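Side-chain contacts in hypothetical glycoside hydrolase (Parabacteroides distasonis, PDB 3TAW), which is of unknown function but is probably a glycoside hydrolase-like protein, built as a five-bladed beta-propeller: residues A[124-127]-A[131-134]; A[61-66]-A[151-156]; A[179-184]-A[214-219]; A[251-256]-A[288-293]. All coordinates share one frame; numbering follows the deposited sequence.

Contact 1: A[124-127]-A[131-134]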
loop_
_atom_site.group_PDB
_atom_site.type_symbol
_atom_site.label_atom_id
_atom_site.label_comp_id
_atom_site.label_asym_id
_atom_site.label_seq_id
_atom_site.Cartn_x
_atom_site.Cartn_y
_atom_site.Cartn_z
ATOM N N ALA A 124 -0.239 3.503 -8.897
ATOM C CA ALA A 124 0.169 2.884 -10.157
ATOM C C ALA A 124 -0.167 3.852 -11.288
ATOM O O ALA A 124 -0.949 4.797 -11.106
ATOM C CB ALA A 124 -0.515 1.522 -10.401
HETATM N N MSE A 125 0.430 3.618 -12.440
HETATM C CA MSE A 125 0.299 4.556 -13.568
HETATM C C MSE A 125 -0.283 3.884 -14.802
HETATM O O MSE A 125 0.120 2.778 -15.140
HETATM C CB MSE A 125 1.665 5.134 -13.935
HETATM C CG MSE A 125 1.578 6.299 -14.865
HETATM SE SE MSE A 125 3.348 6.758 -15.594
HETATM C CE MSE A 125 3.568 5.210 -16.801
ATOM N N THR A 126 -1.190 4.564 -15.500
ATOM C CA THR A 126 -1.717 4.049 -16.774
ATOM C C THR A 126 -0.717 4.243 -17.896
ATOM O O THR A 126 0.260 4.981 -17.745
ATOM C CB THR A 126 -3.029 4.722 -17.182
ATOM O OG1 THR A 126 -2.787 6.098 -17.477
ATOM C CG2 THR A 126 -4.055 4.606 -16.066
ATOM N N GLU A 127 -0.951 3.560 -19.012
ATOM C CA GLU A 127 -0.080 3.686 -20.166
ATOM C C GLU A 127 -0.056 5.119 -20.674
ATOM O O GLU A 127 0.956 5.535 -21.207
ATOM C CB GLU A 127 -0.498 2.742 -21.300
ATOM C CG GLU A 127 -0.365 1.289 -20.950
ATOM C CD GLU A 127 -0.608 0.348 -22.109
ATOM O OE1 GLU A 127 -0.810 0.818 -23.239
ATOM O OE2 GLU A 127 -0.598 -0.876 -21.897
ATOM N N TYR A 131 -1.499 8.881 -13.044
ATOM C CA TYR A 131 -1.221 8.257 -11.762
ATOM C C TYR A 131 -2.531 8.064 -11.020
ATOM O O TYR A 131 -3.330 9.015 -10.853
ATOM C CB TYR A 131 -0.206 9.055 -10.939
ATOM C CG TYR A 131 1.135 9.124 -11.618
ATOM C CD1 TYR A 131 2.050 8.092 -11.467
ATOM C CD2 TYR A 131 1.473 10.183 -12.473
ATOM C CE1 TYR A 131 3.272 8.104 -12.099
ATOM C CE2 TYR A 131 2.714 10.215 -13.111
ATOM C CZ TYR A 131 3.618 9.178 -12.918
ATOM O OH TYR A 131 4.849 9.185 -13.573
ATOM N N VAL A 132 -2.739 6.834 -10.552
ATOM C CA VAL A 132 -3.962 6.452 -9.871
ATOM C C VAL A 132 -3.586 6.099 -8.421
ATOM O O VAL A 132 -2.842 5.159 -8.186
ATOM C CB VAL A 132 -4.664 5.246 -10.533
ATOM C CG1 VAL A 132 -5.963 4.890 -9.769
ATOM C CG2 VAL A 132 -4.947 5.559 -12.034
ATOM N N LEU A 133 -4.100 6.901 -7.493
ATOM C CA LEU A 133 -3.818 6.811 -6.077
ATOM C C LEU A 133 -5.013 6.204 -5.374
ATOM O O LEU A 133 -6.136 6.721 -5.481
ATOM C CB LEU A 133 -3.545 8.227 -5.543
ATOM C CG LEU A 133 -3.382 8.424 -4.042
ATOM C CD1 LEU A 133 -2.203 7.615 -3.478
ATOM C CD2 LEU A 133 -3.223 9.942 -3.728
ATOM N N LEU A 134 -4.763 5.072 -4.696
ATOM C CA LEU A 134 -5.742 4.387 -3.870
ATOM C C LEU A 134 -5.278 4.554 -2.449
ATOM O O LEU A 134 -4.128 4.238 -2.129
ATOM C CB LEU A 134 -5.809 2.899 -4.208
ATOM C CG LEU A 134 -6.761 2.486 -5.345
ATOM C CD1 LEU A 134 -8.246 2.506 -4.887
ATOM C CD2 LEU A 134 -6.551 3.296 -6.601
#
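The side chain of Met125, a selenomethionine in this crystal, lies across one face of the Tyr131 ring. Its CG sits above the face, 3.9 Å from the ring centroid and displaced toward the rim beside CD1 and CE1, in a CH-pi contact. Chain geometry explains the reach: with CG trans to the backbone nitrogen (chi1 -168°) and chi2 extended as well, the side chain runs out along the ring and carries the selenium over the phenol end, while the bend at chi3 (72°) turns only the terminal methyl aside. There SE is 3.6 Å from Tyr131 CZ, a Met-aromatic contact made obliquely and not squarely over the face. The tyrosine hydroxyl is spoken for elsewhere, since it bonds to the carbonyl oxygen of Ile57. Beneath this packing is a beta hairpin of strands 117-125 and 131-138, the first two strands of a propeller blade. Met125 and Tyr131 form a non-hydrogen-bonded antiparallel pair with their CA atoms 4.4 Å apart, which brings the two large side chains together on one face of the sheet. The next pair, Ala124 and Val132, is hydrogen-bonded: Val132 N bonds to Ala124 O at 2.8 Å, and Ala124 N to Val132 O at a longer 3.2 Å. Ala124 and Val132 turn their side chains to the other face, where Ile192 packs on both. At the turn, Thr126 CG2 approaches Val132 CG2 at 4.2 Å, while its hydroxyl group, OG1, bonds within the turn to Asp128 and to the backbone nitrogen of Thr130.

Contact 2: A[61-66]-A[151-156]. With EDO (1,2-ethanediol), chain M.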
loop_
_atom_site.group_PDB
_atom_site.type_symbol
_atom_site.label_atom_id
_atom_site.label_comp_id
_atom_site.label_asym_id
_atom_site.label_seq_id
_atom_site.Cartn_x
_atom_site.Cartn_y
_atom_site.Cartn_z
ATOM N N LYS A 61 12.736 9.991 -12.056
ATOM C CA LYS A 61 13.092 9.706 -10.684
ATOM C C LYS A 61 12.109 8.780 -9.976
ATOM O O LYS A 61 10.930 8.689 -10.344
ATOM C CB LYS A 61 13.166 10.991 -9.860
ATOM C CG LYS A 61 14.245 11.962 -10.390
ATOM C CD LYS A 61 14.394 13.181 -9.523
ATOM C CE LYS A 61 15.382 14.182 -10.114
ATOM N NZ LYS A 61 15.646 15.307 -9.146
ATOM N N ILE A 62 12.602 8.145 -8.923
ATOM C CA ILE A 62 11.732 7.451 -7.992
ATOM C C ILE A 62 11.029 8.511 -7.150
ATOM O O ILE A 62 11.680 9.443 -6.695
ATOM C CB ILE A 62 12.511 6.499 -7.069
ATOM C CG1 ILE A 62 13.066 5.341 -7.886
ATOM C CG2 ILE A 62 11.606 5.967 -5.941
ATOM C CD1 ILE A 62 14.003 4.415 -7.102
ATOM N N VAL A 63 9.713 8.370 -6.983
ATOM C CA VAL A 63 8.940 9.232 -6.073
ATOM C C VAL A 63 8.363 8.340 -5.000
ATOM O O VAL A 63 7.705 7.347 -5.291
ATOM C CB VAL A 63 7.836 10.027 -6.807
ATOM C CG1 VAL A 63 6.939 10.797 -5.798
ATOM C CG2 VAL A 63 8.470 10.978 -7.864
ATOM N N VAL A 64 8.614 8.691 -3.746
ATOM C CA VAL A 64 7.967 8.035 -2.631
ATOM C C VAL A 64 7.016 9.039 -2.031
ATOM O O VAL A 64 7.432 10.157 -1.669
ATOM C CB VAL A 64 8.971 7.548 -1.598
ATOM C CG1 VAL A 64 8.263 7.199 -0.258
ATOM C CG2 VAL A 64 9.731 6.326 -2.157
HETATM N N MSE A 65 5.755 8.632 -1.891
HETATM C CA MSE A 65 4.759 9.432 -1.189
HETATM C C MSE A 65 4.467 8.736 0.133
HETATM O O MSE A 65 3.743 7.744 0.202
HETATM C CB MSE A 65 3.511 9.650 -2.062
HETATM C CG MSE A 65 3.830 10.508 -3.271
HETATM SE SE MSE A 65 2.254 11.044 -4.286
HETATM C CE MSE A 65 1.233 12.074 -3.026
ATOM N N TYR A 66 5.090 9.238 1.184
ATOM C CA TYR A 66 5.033 8.576 2.489
ATOM C C TYR A 66 3.858 9.060 3.319
ATOM O O TYR A 66 3.426 10.219 3.230
ATOM C CB TYR A 66 6.350 8.741 3.231
ATOM C CG TYR A 66 6.843 10.168 3.387
ATOM C CD1 TYR A 66 7.627 10.771 2.406
ATOM C CD2 TYR A 66 6.557 10.903 4.528
ATOM C CE1 TYR A 66 8.118 12.086 2.553
ATOM C CE2 TYR A 66 7.025 12.188 4.691
ATOM C CZ TYR A 66 7.809 12.793 3.679
ATOM O OH TYR A 66 8.303 14.059 3.835
ATOM N N LYS A 151 -1.637 13.817 -13.248
ATOM C CA LYS A 151 -0.602 13.602 -14.261
ATOM C C LYS A 151 0.795 13.889 -13.708
ATOM O O LYS A 151 1.789 13.480 -14.308
ATOM C CB LYS A 151 -0.861 14.493 -15.466
ATOM C CG LYS A 151 -2.145 14.199 -16.167
ATOM C CD LYS A 151 -2.070 12.840 -16.823
ATOM C CE LYS A 151 -3.116 12.644 -17.890
ATOM N NZ LYS A 151 -2.718 11.484 -18.747
ATOM N N ASP A 152 0.855 14.613 -12.581
ATOM C CA ASP A 152 2.117 15.128 -12.057
ATOM C C ASP A 152 2.327 14.880 -10.565
ATOM O O ASP A 152 3.251 15.449 -9.980
ATOM C CB ASP A 152 2.216 16.625 -12.326
ATOM C CG ASP A 152 1.224 17.443 -11.511
ATOM O OD1 ASP A 152 0.345 16.891 -10.822
ATOM O OD2 ASP A 152 1.325 18.680 -11.590
ATOM N N LEU A 153 1.444 14.087 -9.957
ATOM C CA LEU A 153 1.524 13.701 -8.553
ATOM C C LEU A 153 1.327 14.870 -7.574
ATOM O O LEU A 153 1.540 14.712 -6.360
ATOM C CB LEU A 153 2.844 12.957 -8.257
ATOM C CG LEU A 153 3.075 11.648 -9.021
ATOM C CD1 LEU A 153 4.500 11.150 -8.799
ATOM C CD2 LEU A 153 2.047 10.588 -8.627
ATOM N N LYS A 154 0.867 16.012 -8.090
ATOM C CA LYS A 154 0.635 17.216 -7.274
ATOM C C LYS A 154 -0.702 17.888 -7.505
ATOM O O LYS A 154 -1.279 18.413 -6.550
ATOM C CB LYS A 154 1.776 18.212 -7.452
ATOM C CG LYS A 154 3.047 17.633 -6.855
ATOM C CD LYS A 154 4.183 18.568 -6.807
ATOM C CE LYS A 154 5.247 17.996 -5.891
ATOM N NZ LYS A 154 6.465 18.839 -5.946
ATOM N N HIS A 155 -1.195 17.883 -8.741
ATOM C CA HIS A 155 -2.502 18.451 -9.048
ATOM C C HIS A 155 -3.472 17.293 -9.135
ATOM O O HIS A 155 -3.606 16.657 -10.179
ATOM C CB HIS A 155 -2.447 19.298 -10.335
ATOM C CG HIS A 155 -1.623 20.538 -10.171
ATOM N ND1 HIS A 155 -0.264 20.577 -10.427
ATOM C CD2 HIS A 155 -1.956 21.769 -9.707
ATOM C CE1 HIS A 155 0.196 21.791 -10.158
ATOM N NE2 HIS A 155 -0.811 22.531 -9.718
ATOM N N TRP A 156 -4.088 16.989 -7.994
ATOM C CA TRP A 156 -4.922 15.804 -7.851
ATOM C C TRP A 156 -6.402 16.129 -7.975
ATOM O O TRP A 156 -6.858 17.181 -7.513
ATOM C CB TRP A 156 -4.697 15.124 -6.488
ATOM C CG TRP A 156 -3.360 14.573 -6.262
ATOM C CD1 TRP A 156 -2.308 15.172 -5.622
ATOM C CD2 TRP A 156 -2.917 13.279 -6.642
ATOM N NE1 TRP A 156 -1.233 14.326 -5.596
ATOM C CE2 TRP A 156 -1.582 13.145 -6.211
ATOM C CE3 TRP A 156 -3.523 12.215 -7.325
ATOM C CZ2 TRP A 156 -0.835 11.981 -6.433
ATOM C CZ3 TRP A 156 -2.778 11.060 -7.546
ATOM C CH2 TRP A 156 -1.441 10.955 -7.105
HETATM C C1 EDO M . 17.111 13.621 -5.668
HETATM O O1 EDO M . 15.997 13.677 -6.541
HETATM C C2 EDO M . 17.943 14.870 -5.917
HETATM O O2 EDO M . 18.359 14.896 -7.291
#
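Asp152 OD1 is gripped by two backbone N-H groups and so shapes the loop from which Leu153 and Trp156 reach strand 61-66. His155 N meets its syn lone pair at 2.8 Å, whereas Lys154 N, 2.9 Å from the same OD1, comes from above the carboxylate plane. The other oxygen, OD2, accepts from His155 ND1 at 2.7 Å, nearly in the plane of the imidazole, which fixes the carboxylate's rotation. Leu153 follows with a positive phi (66°), and its side chain points to the strand. There Leu153 CD1 and Val63 CG1 meet tip to tip at 3.9 Å. Beside them, Met65, a selenomethionine, runs past Trp156 in the opposite direction, and its SE lies 3.9 Å from CZ2, at the edge of the indole near the ring plane. Trp156 NE1 is turned back to Leu153 O in a weak bond, which ties the indole to its own loop. Tyr85 of the adjoining strand 81-88 packs against both Val63 and Leu153. Loop 151-156 joins the third and fourth strands of one blade, and its Asx turn carries a leucine and a tryptophan into the apolar seam with the preceding blade, an interblade packing characteristic of the beta-propeller.

Contact 3: A[179-184]-A[214-219]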
loop_
_atom_site.group_PDB
_atom_site.type_symbol
_atom_site.label_atom_id
_atom_site.label_comp_id
_atom_site.label_asym_id
_atom_site.label_seq_id
_atom_site.Cartn_x
_atom_site.Cartn_y
_atom_site.Cartn_z
ATOM N N ALA A 179 -5.405 -1.335 -1.240
ATOM C CA ALA A 179 -5.694 -1.830 -2.581
ATOM C C ALA A 179 -4.458 -1.955 -3.461
ATOM O O ALA A 179 -3.645 -1.042 -3.527
ATOM C CB ALA A 179 -6.733 -0.937 -3.264
ATOM N N SER A 180 -4.391 -3.065 -4.194
ATOM C CA SER A 180 -3.288 -3.400 -5.098
ATOM C C SER A 180 -3.837 -3.586 -6.504
ATOM O O SER A 180 -4.370 -4.656 -6.837
ATOM C CB SER A 180 -2.641 -4.711 -4.627
ATOM O OG SER A 180 -2.167 -4.558 -3.303
ATOM N N LEU A 181 -3.721 -2.543 -7.324
ATOM C CA LEU A 181 -4.114 -2.615 -8.722
ATOM C C LEU A 181 -3.182 -3.558 -9.483
ATOM O O LEU A 181 -1.980 -3.645 -9.211
ATOM C CB LEU A 181 -4.036 -1.238 -9.385
ATOM C CG LEU A 181 -5.288 -0.392 -9.323
ATOM C CD1 LEU A 181 -5.627 -0.058 -7.902
ATOM C CD2 LEU A 181 -5.015 0.876 -10.163
ATOM N N VAL A 182 -3.736 -4.238 -10.462
ATOM C CA VAL A 182 -2.916 -5.077 -11.331
ATOM C C VAL A 182 -2.165 -4.212 -12.358
ATOM O O VAL A 182 -2.756 -3.380 -13.045
ATOM C CB VAL A 182 -3.739 -6.182 -11.996
ATOM C CG1 VAL A 182 -2.898 -6.918 -13.037
ATOM C CG2 VAL A 182 -4.236 -7.186 -10.928
ATOM N N THR A 183 -0.853 -4.448 -12.418
ATOM C CA THR A 183 0.077 -3.785 -13.319
ATOM C C THR A 183 0.856 -4.869 -14.062
ATOM O O THR A 183 0.831 -6.043 -13.685
ATOM C CB THR A 183 1.102 -2.906 -12.559
ATOM O OG1 THR A 183 1.992 -3.741 -11.794
ATOM C CG2 THR A 183 0.398 -1.876 -11.657
ATOM N N THR A 184 1.590 -4.453 -15.086
ATOM C CA THR A 184 2.555 -5.320 -15.732
ATOM C C THR A 184 3.718 -4.477 -16.233
ATOM O O THR A 184 3.617 -3.263 -16.210
ATOM C CB THR A 184 1.916 -6.113 -16.889
ATOM O OG1 THR A 184 2.733 -7.251 -17.211
ATOM C CG2 THR A 184 1.705 -5.237 -18.121
ATOM N N ASP A 214 -14.294 -0.408 -15.034
ATOM C CA ASP A 214 -14.077 0.033 -16.409
ATOM C C ASP A 214 -13.389 1.392 -16.523
ATOM O O ASP A 214 -12.912 1.735 -17.599
ATOM C CB ASP A 214 -15.411 0.136 -17.161
ATOM C CG ASP A 214 -16.117 -1.196 -17.277
ATOM O OD1 ASP A 214 -15.450 -2.208 -17.612
ATOM O OD2 ASP A 214 -17.349 -1.223 -17.048
ATOM N N ASN A 215 -13.354 2.175 -15.442
ATOM C CA ASN A 215 -12.902 3.552 -15.535
ATOM C C ASN A 215 -11.878 3.974 -14.488
ATOM O O ASN A 215 -11.549 5.162 -14.402
ATOM C CB ASN A 215 -14.114 4.502 -15.504
ATOM C CG ASN A 215 -14.815 4.517 -14.146
ATOM O OD1 ASN A 215 -14.389 3.839 -13.201
ATOM N ND2 ASN A 215 -15.886 5.292 -14.040
ATOM N N LEU A 216 -11.402 3.016 -13.689
ATOM C CA LEU A 216 -10.396 3.241 -12.622
ATOM C C LEU A 216 -10.883 3.985 -11.391
ATOM O O LEU A 216 -10.149 4.057 -10.398
ATOM C CB LEU A 216 -9.102 3.876 -13.182
ATOM C CG LEU A 216 -8.296 2.939 -14.095
ATOM C CD1 LEU A 216 -7.287 3.730 -14.953
ATOM C CD2 LEU A 216 -7.604 1.802 -13.328
ATOM N N ILE A 217 -12.111 4.499 -11.416
ATOM C CA ILE A 217 -12.599 5.282 -10.274
ATOM C C ILE A 217 -13.765 4.627 -9.554
ATOM O O ILE A 217 -13.778 4.639 -8.334
ATOM C CB ILE A 217 -12.899 6.774 -10.613
ATOM C CG1 ILE A 217 -13.937 6.908 -11.728
ATOM C CG2 ILE A 217 -11.620 7.472 -10.996
ATOM C CD1 ILE A 217 -14.476 8.317 -11.896
ATOM N N ASP A 218 -14.709 4.038 -10.290
ATOM C CA ASP A 218 -15.809 3.304 -9.697
ATOM C C ASP A 218 -15.485 1.812 -9.804
ATOM O O ASP A 218 -15.297 1.272 -10.918
ATOM C CB ASP A 218 -17.104 3.602 -10.424
ATOM C CG ASP A 218 -17.462 5.069 -10.382
ATOM O OD1 ASP A 218 -17.551 5.647 -9.267
ATOM O OD2 ASP A 218 -17.605 5.648 -11.470
ATOM N N TRP A 219 -15.413 1.170 -8.646
ATOM C CA TRP A 219 -15.007 -0.224 -8.542
ATOM C C TRP A 219 -16.149 -1.071 -8.019
ATOM O O TRP A 219 -16.883 -0.628 -7.144
ATOM C CB TRP A 219 -13.792 -0.345 -7.616
ATOM C CG TRP A 219 -12.582 0.288 -8.213
ATOM C CD1 TRP A 219 -12.240 1.610 -8.178
ATOM C CD2 TRP A 219 -11.544 -0.373 -8.961
ATOM N NE1 TRP A 219 -11.067 1.818 -8.873
ATOM C CE2 TRP A 219 -10.617 0.621 -9.353
ATOM C CE3 TRP A 219 -11.303 -1.701 -9.321
ATOM C CZ2 TRP A 219 -9.473 0.323 -10.098
ATOM C CZ3 TRP A 219 -10.165 -1.988 -10.078
ATOM C CH2 TRP A 219 -9.278 -0.981 -10.450
#
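Leu181 alone represents strand 179-184 in this contact, meeting Leu216 and Trp219 of the loop opposite. The apolar part is modest. Leu181 CD2 comes to 4.2 Å from Leu216 CD2, the two side chains slanting across one another, and Leu181 CG lies 4.2 Å from Trp219 CH2, where leucine and indole cross at about a right angle. Although the Leu181 side chain leaves the backbone without facing the loop, its branched end bends over to it; chi1 of -90° is displaced from the usual staggered value. The polar part is local to the loop that carries the two hydrophobic groups. Asn215 OD1 takes Asp218 N at 2.9 Å, only slightly tilted from the amide plane, and Ile217 N at 3.0 Å from well above it, giving an Asx turn. The amide is also held at its other end, since Asn215 ND2 donates almost straight to Asp218 OD2 at 3.1 Å. A weak bond from Trp219 NE1 to Leu216 O keeps the indole folded against the loop. The spacing of Asn215, Leu216 and Trp219 repeats that of Asp152, Leu153 and Trp156. Around the contact, Tyr199 of strand 199-203 packs on both Leu216 and Trp219, and Val132 and Leu134 of strand 131-138 touch Leu181, so the site lies where the inner strand 179-186 and the loop between strands 209-213 and 220-221 meet the blade before.

Contact 4: A[251-256]-A[288-293]; sequences AILTKD and FDVNNP. With EDO (1,2-ethanediol), chain H; EDO (1,2-ethanediol), chain S.
Val290 meets Leu253 at about a right angle and is the main loop side chain in this contact. From the backbone its CB points to strand 251-254 and lies 3.9 Å from Leu253 CD1. The CG1 branch, set trans to the carbonyl carbon (chi1 -57°), goes further: it presses on Leu253 CD1 at 3.4 Å, tighter than ordinary carbon packing, and lies 3.5 Å from Thr254 O. On the leucine side, CG is trans to the backbone nitrogen (chi1 168°), and from there the CD1 methyl reaches the valine. The CG2 branch of Val290 turns instead to a bound 1,2-ethanediol, its nearest atom there being O1 at 3.6 Å. That diol, probably from the crystallisation liquor, is held at O1 by two partners, accepting from Val290 N and donating to Asp289 OD1. A second diol gives its O2 to Val290 O. The loop's own shape comes from Asp289 OD2, which Asn292 N meets on the anti lone pair at 2.8 Å, while Asn291 N approaches the same oxygen from above the carboxylate plane at 2.9 Å. Leu253 also touches Val182 of strand 179-186 and Ile258 of strand 257-265. The arrangement is an Asx turn in the connection between the third and fourth strands of a propeller blade, with its valine laid against the end of the blade's first strand.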
loop_
_atom_site.group_PDB
_atom_site.type_symbol
_atom_site.label_atom_id
_atom_site.label_comp_id
_atom_site.label_asym_id
_atom_site.label_seq_id
_atom_site.Cartn_x
_atom_site.Cartn_y
_atom_site.Cartn_z
ATOM N N ALA A 251 -0.125 -5.166 -7.639
ATOM C CA ALA A 251 0.146 -6.511 -8.105
ATOM C C ALA A 251 0.814 -6.450 -9.474
ATOM O O ALA A 251 0.653 -5.468 -10.215
ATOM C CB ALA A 251 -1.157 -7.319 -8.196
ATOM N N ILE A 252 1.538 -7.523 -9.801
ATOM C CA ILE A 252 2.331 -7.615 -11.023
ATOM C C ILE A 252 1.959 -8.843 -11.852
ATOM O O ILE A 252 2.183 -9.980 -11.421
ATOM C CB ILE A 252 3.843 -7.660 -10.728
ATOM C CG1 ILE A 252 4.251 -6.443 -9.890
ATOM C CG2 ILE A 252 4.624 -7.659 -12.034
ATOM C CD1 ILE A 252 5.728 -6.372 -9.541
ATOM N N LEU A 253 1.434 -8.595 -13.050
ATOM C CA LEU A 253 1.036 -9.643 -13.990
ATOM C C LEU A 253 2.282 -10.115 -14.714
ATOM O O LEU A 253 2.874 -9.345 -15.465
ATOM C CB LEU A 253 0.015 -9.088 -14.988
ATOM C CG LEU A 253 -0.353 -9.893 -16.225
ATOM C CD1 LEU A 253 -0.943 -11.208 -15.823
ATOM C CD2 LEU A 253 -1.337 -9.070 -17.124
ATOM N N THR A 254 2.678 -11.363 -14.482
ATOM C CA THR A 254 3.831 -11.956 -15.146
ATOM C C THR A 254 3.342 -13.121 -15.987
ATOM O O THR A 254 2.171 -13.527 -15.893
ATOM C CB THR A 254 4.898 -12.472 -14.130
ATOM O OG1 THR A 254 4.419 -13.664 -13.491
ATOM C CG2 THR A 254 5.250 -11.406 -13.024
ATOM N N LYS A 255 4.235 -13.693 -16.802
ATOM C CA LYS A 255 3.877 -14.914 -17.553
ATOM C C LYS A 255 3.502 -16.094 -16.658
ATOM O O LYS A 255 2.779 -17.025 -17.098
ATOM C CB LYS A 255 5.034 -15.334 -18.467
ATOM C CG LYS A 255 5.298 -14.361 -19.585
ATOM C CD LYS A 255 4.169 -14.298 -20.596
ATOM C CE LYS A 255 4.388 -13.186 -21.596
ATOM N NZ LYS A 255 3.231 -13.012 -22.519
ATOM N N ASP A 256 4.015 -16.092 -15.428
ATOM C CA ASP A 256 3.774 -17.173 -14.474
ATOM C C ASP A 256 2.591 -16.967 -13.551
ATOM O O ASP A 256 2.310 -17.843 -12.721
ATOM C CB ASP A 256 5.046 -17.415 -13.664
ATOM C CG ASP A 256 6.185 -17.858 -14.549
ATOM O OD1 ASP A 256 5.972 -18.843 -15.275
ATOM O OD2 ASP A 256 7.244 -17.193 -14.592
ATOM N N PHE A 288 -1.738 -15.558 -8.535
ATOM C CA PHE A 288 -3.030 -15.878 -9.121
ATOM C C PHE A 288 -2.901 -16.171 -10.606
ATOM O O PHE A 288 -1.969 -15.721 -11.280
ATOM C CB PHE A 288 -4.014 -14.714 -8.938
ATOM C CG PHE A 288 -4.385 -14.457 -7.504
ATOM C CD1 PHE A 288 -5.441 -15.111 -6.935
ATOM C CD2 PHE A 288 -3.640 -13.575 -6.715
ATOM C CE1 PHE A 288 -5.777 -14.891 -5.603
ATOM C CE2 PHE A 288 -3.984 -13.356 -5.379
ATOM C CZ PHE A 288 -5.046 -14.024 -4.840
ATOM N N ASP A 289 -3.838 -16.943 -11.115
ATOM C CA ASP A 289 -3.845 -17.287 -12.525
ATOM C C ASP A 289 -4.139 -16.042 -13.402
ATOM O O ASP A 289 -4.940 -15.197 -13.034
ATOM C CB ASP A 289 -4.874 -18.372 -12.758
ATOM C CG ASP A 289 -4.928 -18.822 -14.195
ATOM O OD1 ASP A 289 -4.053 -19.644 -14.573
ATOM O OD2 ASP A 289 -5.867 -18.377 -14.905
ATOM N N VAL A 290 -3.483 -15.935 -14.551
ATOM C CA VAL A 290 -3.647 -14.770 -15.422
ATOM C C VAL A 290 -5.012 -14.683 -16.102
ATOM O O VAL A 290 -5.464 -13.580 -16.448
ATOM C CB VAL A 290 -2.522 -14.673 -16.481
ATOM C CG1 VAL A 290 -1.152 -14.631 -15.796
ATOM C CG2 VAL A 290 -2.617 -15.820 -17.489
ATOM N N ASN A 291 -5.661 -15.833 -16.300
ATOM C CA ASN A 291 -6.953 -15.897 -16.986
ATOM C C ASN A 291 -8.140 -15.868 -16.023
ATOM O O ASN A 291 -9.184 -15.302 -16.336
ATOM C CB ASN A 291 -6.984 -17.147 -17.864
ATOM C CG ASN A 291 -5.966 -17.071 -18.996
ATOM O OD1 ASN A 291 -5.074 -17.931 -19.131
ATOM N ND2 ASN A 291 -6.056 -16.014 -19.772
ATOM N N ASN A 292 -7.975 -16.521 -14.872
ATOM C CA ASN A 292 -8.901 -16.432 -13.741
ATOM C C ASN A 292 -8.174 -15.801 -12.542
ATOM O O ASN A 292 -7.562 -16.519 -11.735
ATOM C CB ASN A 292 -9.420 -17.821 -13.368
ATOM C CG ASN A 292 -10.401 -17.783 -12.197
ATOM O OD1 ASN A 292 -10.617 -16.728 -11.599
ATOM N ND2 ASN A 292 -11.006 -18.952 -11.862
ATOM N N PRO A 293 -8.243 -14.462 -12.405
ATOM C CA PRO A 293 -7.457 -13.790 -11.400
ATOM C C PRO A 293 -7.940 -14.003 -9.961
ATOM O O PRO A 293 -7.329 -13.477 -9.051
ATOM C CB PRO A 293 -7.565 -12.308 -11.803
ATOM C CG PRO A 293 -8.895 -12.237 -12.510
ATOM C CD PRO A 293 -9.002 -13.508 -13.247
HETATM C C1 EDO H . -0.252 -18.382 -15.427
HETATM O O1 EDO H . -1.594 -18.148 -15.009
HETATM C C2 EDO H . 0.242 -19.734 -14.940
HETATM O O2 EDO H . -0.665 -20.740 -15.417
HETATM C C1 EDO S . -6.305 -12.080 -19.389
HETATM O O1 EDO S . -6.492 -10.701 -19.753
HETATM C C2 EDO S . -4.820 -12.403 -19.306
HETATM O O2 EDO S . -4.221 -11.609 -18.271
#

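Following the chain from the N terminus, strand 61-66 comes first, and contact 2 brings it to loop 151-156, closing a long loop that also holds the short hairpin of contact 1. These two touch directly, Leu153 packing on the Tyr131 ring and Trp156 on Leu133, so two successive blades are joined through them. Contacts 3 and 4 follow in series, each between the first strand of a blade and the loop before that blade's fourth strand; none of the four cross. Leu181, Leu216 and Thr183 meet contact 1, while Thr183 bonds to Ala251 and Leu253 between the parallel strands 179-186 and 244-254, linking contact 3 to contact 4.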